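PDB 1I36: conserved protein from Methanothermobacter thermautotrophicus, which is of unknown function but binds NADP in a Rossmann-type domain and structurally resembles the 3-hydroxyacid dehydrogenases. Local coordinates for residues E39-T43 and V44-E48. The protein carries 1 engineered substitution. Numbering follows the deposited sequence.
Sequences ERART and VGVTE
Arg42 and Glu48 close a side-on salt bridge between the end of the helix and the strand that follows it. NE of Arg42 donates to OE2 of Glu48 at 2.9 Å, and NH2 of Arg42 to OE1 of Glu48 at 3.0 Å, both nearly straight. Each oxygen is met on its syn side and lies close to the guanidinium plane; the two flat groups are only 24° apart, and the pair of bonds limits rotation of either one. The two side chains meet at about a right angle, Arg42 running extended from CG to NE with CG anti to its carbonyl carbon (chi1 -61°). Next to the bridge, on the buried side, CB of Ala41 packs on CG2 of Val46 at 3.5 Å. This is the helix-to-strand connection of a beta-alpha-beta unit in the Rossmann-type NADP-binding domain, taking helix 35-44 into edge strand 47-48, which pairs in parallel with strand 25-28. O of Ala41 takes two amides from opposite faces of its plane: N of Gly45 at 2.9 Å and, straighter, N of Val46 at 3.1 Å. Gly45 turns the chain out of the helix with positive phi (89°). Two residues earlier than Ala41, O of Glu39 likewise accepts both N and OG1 of Thr43, again from opposite faces. Farther out, Val46 rests on Val26, Thr28 and the NADP-binding Phe8, while Leu30 touches both Ala41 and Glu48.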
loop_
_atom_site.group_PDB
_atom_site.type_symbol
_atom_site.label_atom_id
_atom_site.label_comp_id
_atom_site.label_asym_id
_atom_site.label_seq_id
_atom_site.Cartn_x
_atom_site.Cartn_y
_atom_site.Cartn_z
ATOM N N GLU A 39 41.976 6.465 4.980
ATOM C CA GLU A 39 42.055 6.716 3.546
ATOM C C GLU A 39 40.918 7.633 3.069
ATOM O O GLU A 39 41.158 8.553 2.289
ATOM C CB GLU A 39 42.070 5.392 2.783
ATOM C CG GLU A 39 42.351 5.505 1.291
ATOM C CD GLU A 39 43.651 6.260 0.966
ATOM O OE1 GLU A 39 44.620 6.207 1.773
ATOM O OE2 GLU A 39 43.691 6.913 -0.107
ATOM N N ARG A 40 39.690 7.395 3.534
ATOM C CA ARG A 40 38.575 8.252 3.137
ATOM C C ARG A 40 38.850 9.684 3.602
ATOM O O ARG A 40 38.656 10.642 2.847
ATOM C CB ARG A 40 37.272 7.789 3.776
ATOM C CG ARG A 40 36.714 6.478 3.311
ATOM C CD ARG A 40 35.499 6.227 4.207
ATOM N NE ARG A 40 34.865 4.934 4.016
ATOM C CZ ARG A 40 34.095 4.629 2.981
ATOM N NH1 ARG A 40 33.864 5.529 2.037
ATOM N NH2 ARG A 40 33.562 3.420 2.888
ATOM N N ALA A 41 39.319 9.804 4.842
ATOM C CA ALA A 41 39.626 11.087 5.455
ATOM C C ALA A 41 40.665 11.888 4.666
ATOM O O ALA A 41 40.526 13.096 4.483
ATOM C CB ALA A 41 40.113 10.880 6.889
ATOM N N ARG A 42 41.709 11.209 4.206
ATOM C CA ARG A 42 42.764 11.874 3.454
ATOM C C ARG A 42 42.374 12.157 2.003
ATOM O O ARG A 42 42.889 13.105 1.405
ATOM C CB ARG A 42 44.082 11.097 3.591
ATOM C CG ARG A 42 44.510 11.047 5.050
ATOM C CD ARG A 42 45.899 10.504 5.295
ATOM N NE ARG A 42 46.234 10.692 6.706
ATOM C CZ ARG A 42 47.043 9.909 7.415
ATOM N NH1 ARG A 42 47.633 8.863 6.851
ATOM N NH2 ARG A 42 47.208 10.142 8.709
ATOM N N THR A 43 41.458 11.355 1.451
ATOM C CA THR A 43 40.963 11.568 0.087
ATOM C C THR A 43 40.143 12.874 0.084
ATOM O O THR A 43 40.208 13.667 -0.866
ATOM C CB THR A 43 40.041 10.415 -0.376
ATOM O OG1 THR A 43 40.809 9.219 -0.523
ATOM C CG2 THR A 43 39.388 10.743 -1.722
ATOM N N VAL A 44 39.361 13.074 1.151
ATOM C CA VAL A 44 38.531 14.264 1.303
ATOM C C VAL A 44 39.389 15.462 1.698
ATOM O O VAL A 44 39.128 16.583 1.252
ATOM C CB VAL A 44 37.395 14.041 2.362
ATOM C CG1 VAL A 44 36.636 15.352 2.650
ATOM C CG2 VAL A 44 36.421 12.988 1.866
ATOM N N GLY A 45 40.432 15.224 2.499
ATOM C CA GLY A 45 41.295 16.311 2.947
ATOM C C GLY A 45 40.822 16.960 4.242
ATOM O O GLY A 45 40.927 18.178 4.431
ATOM N N VAL A 46 40.318 16.140 5.157
ATOM C CA VAL A 46 39.831 16.644 6.430
ATOM C C VAL A 46 40.965 16.997 7.369
ATOM O O VAL A 46 42.068 16.489 7.242
ATOM C CB VAL A 46 38.904 15.618 7.136
ATOM C CG1 VAL A 46 37.678 15.335 6.271
ATOM C CG2 VAL A 46 39.659 14.339 7.415
ATOM N N THR A 47 40.703 17.900 8.304
ATOM C CA THR A 47 41.722 18.273 9.260
ATOM C C THR A 47 41.780 17.178 10.323
ATOM O O THR A 47 40.772 16.865 10.943
ATOM C CB THR A 47 41.407 19.634 9.893
ATOM O OG1 THR A 47 41.510 20.653 8.885
ATOM C CG2 THR A 47 42.369 19.937 11.030
ATOM N N GLU A 48 42.949 16.565 10.483
ATOM C CA GLU A 48 43.143 15.505 11.470
ATOM C C GLU A 48 43.466 16.141 12.797
ATOM O O GLU A 48 44.397 16.932 12.902
ATOM C CB GLU A 48 44.245 14.567 10.994
ATOM C CG GLU A 48 43.804 13.858 9.731
ATOM C CD GLU A 48 44.900 13.080 9.013
ATOM O OE1 GLU A 48 45.900 12.673 9.656
ATOM O OE2 GLU A 48 44.733 12.859 7.798
#